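Local coordinates for lipoate-protein ligase, putative (Streptococcus pneumoniae, PDB 1VQZ) that is a putative lipoate-protein ligase, pairing a domain of the lipoyl protein ligase A/B catalytic family with a bacterial lipoate-protein ligase C-terminal region, at residues A[26-31]-A[235-240]; A[32-37]-A[154-159]; A[19-24]-A[46-51]. One frame throughout, in Å; residues are numbered along the deposited sequence.

How the contacts relate
Helix 23-36 runs through all three contacts. Contact 3 holds its N-terminal approach, contact 1 its middle and contact 2 its later turns. The centres of contacts 1 and 2 lie about 12 Å apart, as do those of 1 and 3, whereas 2 and 3 are about 17 Å apart and do not touch. Contacts 1 and 2 meet through probable hydrogen bonds between Glu30 OE2 and His158 ND1 (2.8 Å) and between Glu236 OE1 and Tyr32 OH (2.9 Å). Contacts 1 and 3 meet at Asn26, whose ND2 probably bonds Asn49 OD1 at 2.9 Å and Ser20 O at 3.1 Å. One 1,2-ethanediol, probably from the crystallisation liquor, bridges contacts 1 and 2.

Contact 1: A[26-31]-A[235-240]; sequences NIALEE and AEINRI. With EDO (1,2-ethanediol), chain N; EDO (1,2-ethanediol), chain L.
Glu31 meets Ile240 with a carboxylate gripped at both oxygens. OE2 forms salt bridges with the NZ atoms of Lys35 and Lys244, while OE1 accepts a 2.7 Å hydrogen bond from O2 of a 1,2-ethanediol (chain N) and lies 3.4 Å from Ile240 CG2. The diol also rests against the isoleucine, its C2 standing 3.3 Å from Ile240 CD1. Beside this polar patch the packing is by aliphatic groups, against backbone atoms as well as side chains. Ala28 turns its CB directly into the other helix, 3.6 Å from Ile237 O and 4.0 Å from Ile240 CG2. Ile237 bears on Leu29 through CG2, the branch on the far side from its own backbone N: CG2 lies 3.8 Å from Leu29 N and 4.0 Å from Leu29 CB, the two side chains crossing at a slant with CD1 near Leu29 CG. The lack of a bulky group at Ala28 fits the separation of the axes, 8.4 Å at an angle of 117°. Phe245, farther along helix 231-245, packs on Ile27, Ala28, Glu31 and Ile240; from strand 42-47, Leu45 packs against Leu29 and Trp47 against Ile27 and Glu30, placing helix 23-36 between helix 231-245 and the sheet.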
loop_
_atom_site.group_PDB
_atom_site.type_symbol
_atom_site.label_atom_id
_atom_site.label_comp_id
_atom_site.label_asym_id
_atom_site.label_seq_id
_atom_site.Cartn_x
_atom_site.Cartn_y
_atom_site.Cartn_z
ATOM N N ASN A 26 -7.655 -10.436 6.963
ATOM C CA ASN A 26 -6.352 -9.961 7.410
ATOM C C ASN A 26 -6.190 -8.460 7.237
ATOM O O ASN A 26 -5.585 -7.760 8.098
ATOM C CB ASN A 26 -5.228 -10.668 6.655
ATOM C CG ASN A 26 -5.010 -12.143 7.085
ATOM O OD1 ASN A 26 -5.552 -12.636 8.095
ATOM N ND2 ASN A 26 -4.209 -12.873 6.259
ATOM N N ILE A 27 -6.667 -7.964 6.097
ATOM C CA ILE A 27 -6.545 -6.565 5.793
ATOM C C ILE A 27 -7.498 -5.789 6.708
ATOM O O ILE A 27 -7.136 -4.702 7.219
ATOM C CB ILE A 27 -6.671 -6.325 4.285
ATOM C CG1 ILE A 27 -5.436 -6.902 3.575
ATOM C CG2 ILE A 27 -6.751 -4.839 3.919
ATOM C CD1 ILE A 27 -5.563 -6.847 2.085
ATOM N N ALA A 28 -8.698 -6.350 6.936
ATOM C CA ALA A 28 -9.661 -5.743 7.891
ATOM C C ALA A 28 -9.039 -5.628 9.312
ATOM O O ALA A 28 -9.193 -4.614 10.031
ATOM C CB ALA A 28 -10.948 -6.551 7.911
ATOM N N LEU A 29 -8.316 -6.678 9.707
ATOM C CA LEU A 29 -7.715 -6.735 11.017
ATOM C C LEU A 29 -6.637 -5.666 11.131
ATOM O O LEU A 29 -6.539 -4.997 12.164
ATOM C CB LEU A 29 -7.186 -8.145 11.317
ATOM C CG LEU A 29 -6.624 -8.412 12.724
ATOM C CD1 LEU A 29 -6.806 -9.797 13.115
ATOM C CD2 LEU A 29 -5.126 -8.025 12.864
ATOM N N GLU A 30 -5.857 -5.479 10.058
ATOM C CA GLU A 30 -4.803 -4.457 10.052
ATOM C C GLU A 30 -5.415 -3.067 10.151
ATOM O O GLU A 30 -4.928 -2.213 10.927
ATOM C CB GLU A 30 -3.920 -4.576 8.792
ATOM C CG GLU A 30 -2.755 -3.579 8.730
ATOM C CD GLU A 30 -2.088 -3.577 7.386
ATOM O OE1 GLU A 30 -2.817 -3.453 6.388
ATOM O OE2 GLU A 30 -0.837 -3.710 7.330
ATOM N N GLU A 31 -6.476 -2.820 9.381
ATOM C CA GLU A 31 -7.141 -1.524 9.457
ATOM C C GLU A 31 -7.728 -1.244 10.846
ATOM O O GLU A 31 -7.723 -0.077 11.360
ATOM C CB GLU A 31 -8.265 -1.422 8.416
ATOM C CG GLU A 31 -8.814 -0.007 8.303
ATOM C CD GLU A 31 -9.985 0.123 7.334
ATOM O OE1 GLU A 31 -10.969 -0.652 7.407
ATOM O OE2 GLU A 31 -9.924 1.036 6.526
ATOM N N ALA A 235 -15.791 -9.678 15.991
ATOM C CA ALA A 235 -17.045 -9.374 15.274
ATOM C C ALA A 235 -16.951 -8.082 14.451
ATOM O O ALA A 235 -17.366 -8.053 13.284
ATOM C CB ALA A 235 -18.253 -9.309 16.263
ATOM N N GLU A 236 -16.411 -7.032 15.075
ATOM C CA GLU A 236 -16.252 -5.731 14.434
ATOM C C GLU A 236 -15.297 -5.862 13.224
ATOM O O GLU A 236 -15.549 -5.324 12.139
ATOM C CB GLU A 236 -15.754 -4.639 15.448
ATOM C CG GLU A 236 -16.683 -4.414 16.732
ATOM C CD GLU A 236 -16.442 -3.083 17.533
ATOM O OE1 GLU A 236 -15.533 -2.285 17.132
ATOM O OE2 GLU A 236 -17.150 -2.843 18.593
ATOM N N ILE A 237 -14.198 -6.575 13.416
ATOM C CA ILE A 237 -13.278 -6.867 12.335
ATOM C C ILE A 237 -13.952 -7.567 11.145
ATOM O O ILE A 237 -13.768 -7.175 10.007
ATOM C CB ILE A 237 -12.035 -7.648 12.826
ATOM C CG1 ILE A 237 -11.173 -6.726 13.697
ATOM C CG2 ILE A 237 -11.193 -8.176 11.627
ATOM C CD1 ILE A 237 -10.145 -7.459 14.494
ATOM N N ASN A 238 -14.738 -8.579 11.420
ATOM C CA ASN A 238 -15.468 -9.266 10.359
ATOM C C ASN A 238 -16.532 -8.407 9.687
ATOM O O ASN A 238 -16.785 -8.541 8.473
ATOM C CB ASN A 238 -16.036 -10.609 10.897
ATOM C CG ASN A 238 -14.968 -11.747 10.883
ATOM O OD1 ASN A 238 -14.423 -12.049 9.835
ATOM N ND2 ASN A 238 -14.667 -12.338 12.038
ATOM N N ARG A 239 -17.174 -7.520 10.454
ATOM C CA ARG A 239 -18.056 -6.515 9.859
ATOM C C ARG A 239 -17.316 -5.645 8.821
ATOM O O ARG A 239 -17.851 -5.326 7.770
ATOM C CB ARG A 239 -18.683 -5.644 10.966
ATOM C CG ARG A 239 -19.658 -4.543 10.482
ATOM C CD ARG A 239 -21.076 -5.099 10.196
ATOM N N ILE A 240 -16.124 -5.207 9.162
ATOM C CA ILE A 240 -15.296 -4.432 8.241
ATOM C C ILE A 240 -14.917 -5.261 7.001
ATOM O O ILE A 240 -14.921 -4.752 5.904
ATOM C CB ILE A 240 -14.006 -3.886 8.918
ATOM C CG1 ILE A 240 -14.400 -2.880 10.017
ATOM C CG2 ILE A 240 -13.086 -3.212 7.851
ATOM C CD1 ILE A 240 -13.255 -2.347 10.863
HETATM C C1 EDO N . -13.554 1.485 9.929
HETATM O O1 EDO N . -12.198 1.858 10.150
HETATM C C2 EDO N . -13.535 0.321 8.954
HETATM O O2 EDO N . -13.254 0.761 7.629
HETATM C C1 EDO L . -1.781 -5.184 2.077
HETATM O O1 EDO L . -0.469 -5.399 1.612
HETATM C C2 EDO L . -1.629 -4.252 3.256
HETATM O O2 EDO L . -2.816 -4.223 4.016
#

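Contact 2: A[32-37]-A[154-159]; sequences YAFKHL and RIMHHG. With EDO (1,2-ethanediol), chain N.
Ala33 brings its carbonyl O to 3.0 Å from Arg154 NH1, at the edge of the guanidinium and near its plane. Phe34 carries most of the apolar contact. With CG opposite the backbone N (chi1 -177°), its ring extends to the strand, where Met156 CB lies over one face, 3.7 Å from the centroid and 15° off the normal: a CH-pi contact. The selenium of this selenomethionine sits obliquely, 4.5 Å from the same centroid, and its bent chain carries CE on to a face of the His158 ring. Arg154 O meets the Phe34 ring edge, 3.5 Å from CE1, and Arg154 CG is 3.7 Å from that same carbon. The CB of His36 is directed away from the strand; its NE2 accepts a hydrogen bond from O1 of an ethanediol (chain N) at the ring edge. Leu37 O takes two weak bonds, 3.3 Å each, from Arg154 NH1 and NH2, and a stronger partner of NH2 is Glu40 O. The guanidinium thus gathers backbone carbonyls around the end of helix 23-36. Helix 32-36 runs nearly antiparallel (166°) to strand 154-159, a helix packed on the mixed sheet within the lipoyl protein ligase A/B catalytic domain, with a Met-aromatic contact at the interface.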
loop_
_atom_site.group_PDB
_atom_site.type_symbol
_atom_site.label_atom_id
_atom_site.label_comp_id
_atom_site.label_asym_id
_atom_site.label_seq_id
_atom_site.Cartn_x
_atom_site.Cartn_y
_atom_site.Cartn_z
ATOM N N TYR A 32 -8.273 -2.295 11.450
ATOM C CA TYR A 32 -8.819 -2.194 12.798
ATOM C C TYR A 32 -7.746 -1.779 13.825
ATOM O O TYR A 32 -7.963 -0.903 14.649
ATOM C CB TYR A 32 -9.473 -3.501 13.208
ATOM C CG TYR A 32 -10.336 -3.333 14.429
ATOM C CD1 TYR A 32 -11.627 -2.811 14.327
ATOM C CD2 TYR A 32 -9.873 -3.697 15.681
ATOM C CE1 TYR A 32 -12.444 -2.612 15.456
ATOM C CE2 TYR A 32 -10.687 -3.522 16.839
ATOM C CZ TYR A 32 -11.978 -2.973 16.710
ATOM O OH TYR A 32 -12.762 -2.813 17.820
ATOM N N ALA A 33 -6.564 -2.392 13.754
ATOM C CA ALA A 33 -5.476 -1.988 14.591
ATOM C C ALA A 33 -5.083 -0.522 14.313
ATOM O O ALA A 33 -4.947 0.276 15.250
ATOM C CB ALA A 33 -4.292 -2.966 14.421
ATOM N N PHE A 34 -4.925 -0.155 13.033
ATOM C CA PHE A 34 -4.524 1.200 12.648
ATOM C C PHE A 34 -5.530 2.238 13.135
ATOM O O PHE A 34 -5.172 3.232 13.811
ATOM C CB PHE A 34 -4.448 1.241 11.136
ATOM C CG PHE A 34 -3.969 2.549 10.546
ATOM C CD1 PHE A 34 -3.058 3.383 11.226
ATOM C CD2 PHE A 34 -4.338 2.882 9.226
ATOM C CE1 PHE A 34 -2.560 4.563 10.623
ATOM C CE2 PHE A 34 -3.855 4.046 8.629
ATOM C CZ PHE A 34 -2.967 4.889 9.339
ATOM N N LYS A 35 -6.810 1.996 12.863
ATOM C CA LYS A 35 -7.862 3.036 13.069
ATOM C C LYS A 35 -8.696 2.949 14.343
ATOM O O LYS A 35 -9.261 3.929 14.792
ATOM C CB LYS A 35 -8.789 3.074 11.849
ATOM C CG LYS A 35 -8.082 3.415 10.579
ATOM C CD LYS A 35 -9.048 3.440 9.384
ATOM C CE LYS A 35 -8.321 3.882 8.090
ATOM N NZ LYS A 35 -9.228 3.761 6.855
ATOM N N HIS A 36 -8.729 1.781 14.934
ATOM C CA HIS A 36 -9.651 1.493 16.040
ATOM C C HIS A 36 -8.985 1.212 17.383
ATOM O O HIS A 36 -9.629 1.382 18.392
ATOM C CB HIS A 36 -10.519 0.284 15.675
ATOM C CG HIS A 36 -11.527 0.566 14.616
ATOM N ND1 HIS A 36 -12.852 0.810 14.902
ATOM C CD2 HIS A 36 -11.414 0.604 13.265
ATOM C CE1 HIS A 36 -13.506 1.004 13.771
ATOM N NE2 HIS A 36 -12.662 0.876 12.764
ATOM N N LEU A 37 -7.724 0.766 17.405
ATOM C CA LEU A 37 -7.027 0.505 18.674
ATOM C C LEU A 37 -6.235 1.737 19.115
ATOM O O LEU A 37 -5.011 1.690 19.343
ATOM C CB LEU A 37 -6.103 -0.725 18.623
ATOM C CG LEU A 37 -6.740 -2.111 18.362
ATOM C CD1 LEU A 37 -5.684 -3.174 18.476
ATOM C CD2 LEU A 37 -7.871 -2.435 19.303
ATOM N N ARG A 154 -1.930 9.530 13.552
ATOM C CA ARG A 154 -1.524 8.125 13.509
ATOM C C ARG A 154 -0.924 7.670 12.167
ATOM O O ARG A 154 -1.462 7.911 11.042
ATOM C CB ARG A 154 -2.706 7.244 13.936
ATOM C CG ARG A 154 -2.384 5.828 14.133
ATOM C CD ARG A 154 -3.552 5.000 14.709
ATOM N NE ARG A 154 -3.401 4.938 16.112
ATOM C CZ ARG A 154 -3.323 3.870 16.896
ATOM N NH1 ARG A 154 -3.525 2.627 16.517
ATOM N NH2 ARG A 154 -3.084 4.122 18.167
ATOM N N ILE A 155 0.209 6.984 12.288
ATOM C CA ILE A 155 1.047 6.593 11.159
ATOM C C ILE A 155 1.118 5.091 11.037
ATOM O O ILE A 155 1.312 4.409 12.042
ATOM C CB ILE A 155 2.471 7.098 11.391
ATOM C CG1 ILE A 155 2.472 8.640 11.524
ATOM C CG2 ILE A 155 3.427 6.607 10.265
ATOM C CD1 ILE A 155 3.709 9.221 12.095
HETATM N N MSE A 156 0.959 4.576 9.810
HETATM C CA MSE A 156 1.221 3.170 9.543
HETATM C C MSE A 156 2.262 3.021 8.456
HETATM O O MSE A 156 2.146 3.595 7.387
HETATM C CB MSE A 156 -0.056 2.411 9.159
HETATM C CG MSE A 156 0.190 0.947 8.882
HETATM SE SE MSE A 156 -1.450 -0.085 8.451
HETATM C CE MSE A 156 -1.957 0.939 6.763
ATOM N N HIS A 157 3.275 2.237 8.764
ATOM C CA HIS A 157 4.222 1.725 7.779
ATOM C C HIS A 157 3.916 0.235 7.595
ATOM O O HIS A 157 3.914 -0.510 8.562
ATOM C CB HIS A 157 5.649 1.837 8.266
ATOM C CG HIS A 157 6.153 3.240 8.330
ATOM N ND1 HIS A 157 6.850 3.821 7.288
ATOM C CD2 HIS A 157 6.015 4.198 9.274
ATOM C CE1 HIS A 157 7.146 5.069 7.607
ATOM N NE2 HIS A 157 6.655 5.318 8.808
ATOM N N HIS A 158 3.658 -0.199 6.374
ATOM C CA HIS A 158 3.419 -1.622 6.159
ATOM C C HIS A 158 4.027 -2.078 4.854
ATOM O O HIS A 158 4.358 -1.268 3.967
ATOM C CB HIS A 158 1.938 -2.027 6.329
ATOM C CG HIS A 158 1.003 -1.495 5.290
ATOM N ND1 HIS A 158 -0.310 -1.918 5.180
ATOM C CD2 HIS A 158 1.187 -0.569 4.312
ATOM C CE1 HIS A 158 -0.894 -1.261 4.184
ATOM N NE2 HIS A 158 0.005 -0.465 3.623
ATOM N N GLY A 159 4.243 -3.374 4.752
ATOM C CA GLY A 159 4.871 -3.861 3.537
ATOM C C GLY A 159 5.074 -5.337 3.534
ATOM O O GLY A 159 4.536 -6.019 4.383
HETATM C C1 EDO N . -13.554 1.485 9.929
HETATM O O1 EDO N . -12.198 1.858 10.150
HETATM C C2 EDO N . -13.535 0.321 8.954
HETATM O O2 EDO N . -13.254 0.761 7.629
#

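Contact 3: A[19-24]-A[46-51]; sequences HSNDTA and LWINKP
Asn21 and Lys50 are joined by a backbone hydrogen bond: Lys50 N donates to Asn21 O at 3.0 Å, nearly straight at 173°, arriving in the carbonyl plane on a lone pair. A CA-H...O contact lies next to it, Asn21 CA being 3.3 Å from Ile48 O. A water extends the join, accepting from Ile48 N at 2.9 Å and lying 2.6 Å from Ser20 O, to which it probably donates. Lys50 turns CG between its own N and carbonyl carbon (chi1 75°), which lays the chain over Asn21 O and brings CG to 3.6 Å from Thr23 OG1. Thr23 also crosses Asn49 at about a right angle, OG1 lying 3.7 Å from Asn49 CB. Farther out, Ser20 OG accepts from Asp22 N at 3.0 Å in an ST turn that shapes the loop. Asp22 is the N-cap: OD1 accepts a weak bond from Phe25 N, and OD2 forms a salt bridge with Lys241; Thr23 OG1 is bonded to Ser52 OG, and Lys50 NZ is paired with Glu76. The contact ties the loop between strand 13-17 and helix 23-36 to the exit of strand 42-47, within one beta-alpha-beta unit, with Val206 of helix 206-220 against Ile48.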
loop_
_atom_site.group_PDB
_atom_site.type_symbol
_atom_site.label_atom_id
_atom_site.label_comp_id
_atom_site.label_asym_id
_atom_site.label_seq_id
_atom_site.Cartn_x
_atom_site.Cartn_y
_atom_site.Cartn_z
ATOM N N HIS A 19 -2.899 -15.713 12.516
ATOM C CA HIS A 19 -2.386 -16.754 11.633
ATOM C C HIS A 19 -3.350 -17.085 10.474
ATOM O O HIS A 19 -3.098 -17.979 9.702
ATOM C CB HIS A 19 -2.073 -18.018 12.424
ATOM C CG HIS A 19 -0.852 -17.908 13.288
ATOM N ND1 HIS A 19 -0.715 -18.603 14.462
ATOM C CD2 HIS A 19 0.269 -17.164 13.159
ATOM C CE1 HIS A 19 0.456 -18.322 15.006
ATOM N NE2 HIS A 19 1.073 -17.450 14.234
ATOM N N SER A 20 -4.443 -16.368 10.359
ATOM C CA SER A 20 -5.340 -16.579 9.229
ATOM C C SER A 20 -4.568 -16.255 7.960
ATOM O O SER A 20 -3.653 -15.369 7.968
ATOM C CB SER A 20 -6.560 -15.676 9.325
ATOM O OG SER A 20 -7.379 -15.718 8.162
ATOM N N ASN A 21 -4.978 -16.926 6.869
ATOM C CA ASN A 21 -4.530 -16.552 5.522
ATOM C C ASN A 21 -5.627 -15.922 4.651
ATOM O O ASN A 21 -5.420 -15.705 3.433
ATOM C CB ASN A 21 -3.910 -17.767 4.805
ATOM C CG ASN A 21 -2.711 -18.353 5.558
ATOM O OD1 ASN A 21 -1.828 -17.640 6.052
ATOM N ND2 ASN A 21 -2.685 -19.648 5.644
ATOM N N ASP A 22 -6.770 -15.612 5.276
ATOM C CA ASP A 22 -7.926 -14.978 4.641
ATOM C C ASP A 22 -7.658 -13.505 4.345
ATOM O O ASP A 22 -7.711 -12.655 5.214
ATOM C CB ASP A 22 -9.150 -15.188 5.553
ATOM C CG ASP A 22 -10.511 -14.709 4.947
ATOM O OD1 ASP A 22 -10.593 -13.782 4.134
ATOM O OD2 ASP A 22 -11.552 -15.248 5.401
ATOM N N THR A 23 -7.379 -13.215 3.078
ATOM C CA THR A 23 -6.860 -11.924 2.702
ATOM C C THR A 23 -7.748 -10.775 3.190
ATOM O O THR A 23 -7.273 -9.822 3.827
ATOM C CB THR A 23 -6.641 -11.830 1.163
ATOM O OG1 THR A 23 -5.759 -12.873 0.728
ATOM C CG2 THR A 23 -6.033 -10.486 0.784
ATOM N N ALA A 24 -9.021 -10.847 2.879
ATOM C CA ALA A 24 -9.924 -9.784 3.263
ATOM C C ALA A 24 -10.042 -9.616 4.787
ATOM O O ALA A 24 -10.080 -8.486 5.282
ATOM C CB ALA A 24 -11.267 -10.007 2.644
ATOM N N LEU A 46 3.012 -9.307 12.208
ATOM C CA LEU A 46 3.450 -10.050 11.020
ATOM C C LEU A 46 2.348 -11.030 10.593
ATOM O O LEU A 46 1.743 -11.657 11.425
ATOM C CB LEU A 46 4.720 -10.822 11.324
ATOM C CG LEU A 46 5.914 -9.997 11.820
ATOM C CD1 LEU A 46 7.036 -10.856 12.447
ATOM C CD2 LEU A 46 6.413 -9.158 10.700
ATOM N N TRP A 47 2.089 -11.138 9.296
ATOM C CA TRP A 47 1.001 -11.956 8.796
ATOM C C TRP A 47 1.124 -12.311 7.316
ATOM O O TRP A 47 1.919 -11.739 6.600
ATOM C CB TRP A 47 -0.340 -11.276 9.101
ATOM C CG TRP A 47 -0.395 -9.829 8.708
ATOM C CD1 TRP A 47 0.188 -8.758 9.345
ATOM C CD2 TRP A 47 -1.028 -9.316 7.560
ATOM N NE1 TRP A 47 -0.096 -7.598 8.677
ATOM C CE2 TRP A 47 -0.829 -7.912 7.559
ATOM C CE3 TRP A 47 -1.783 -9.894 6.540
ATOM C CZ2 TRP A 47 -1.364 -7.076 6.557
ATOM C CZ3 TRP A 47 -2.309 -9.047 5.520
ATOM C CH2 TRP A 47 -2.118 -7.657 5.574
ATOM N N ILE A 48 0.310 -13.293 6.891
ATOM C CA ILE A 48 0.464 -13.975 5.622
ATOM C C ILE A 48 -0.901 -14.180 4.971
ATOM O O ILE A 48 -1.851 -14.690 5.577
ATOM C CB ILE A 48 1.237 -15.343 5.778
ATOM C CG1 ILE A 48 2.634 -15.110 6.402
ATOM C CG2 ILE A 48 1.335 -16.055 4.440
ATOM C CD1 ILE A 48 3.473 -16.391 6.675
ATOM N N ASN A 49 -0.978 -13.730 3.725
ATOM C CA ASN A 49 -2.155 -13.904 2.856
ATOM C C ASN A 49 -1.951 -15.041 1.906
ATOM O O ASN A 49 -0.829 -15.255 1.425
ATOM C CB ASN A 49 -2.341 -12.665 2.002
ATOM C CG ASN A 49 -2.730 -11.445 2.814
ATOM O OD1 ASN A 49 -3.482 -11.565 3.802
ATOM N ND2 ASN A 49 -2.288 -10.234 2.342
ATOM N N LYS A 50 -3.042 -15.769 1.651
ATOM C CA LYS A 50 -3.160 -16.685 0.536
ATOM C C LYS A 50 -2.965 -15.958 -0.824
ATOM O O LYS A 50 -3.037 -14.759 -0.879
ATOM C CB LYS A 50 -4.548 -17.342 0.581
ATOM C CG LYS A 50 -5.684 -16.418 0.130
ATOM C CD LYS A 50 -7.072 -16.832 0.708
ATOM C CE LYS A 50 -7.664 -18.110 0.064
ATOM N NZ LYS A 50 -8.008 -17.938 -1.364
ATOM N N PRO A 51 -2.718 -16.703 -1.928
ATOM C CA PRO A 51 -2.499 -16.026 -3.241
ATOM C C PRO A 51 -3.506 -14.904 -3.572
ATOM O O PRO A 51 -4.754 -15.110 -3.669
ATOM C CB PRO A 51 -2.561 -17.175 -4.273
ATOM C CG PRO A 51 -2.018 -18.382 -3.463
ATOM C CD PRO A 51 -2.615 -18.167 -2.036
HETATM O O HOH W 1 -1.286 -14.664 8.869
#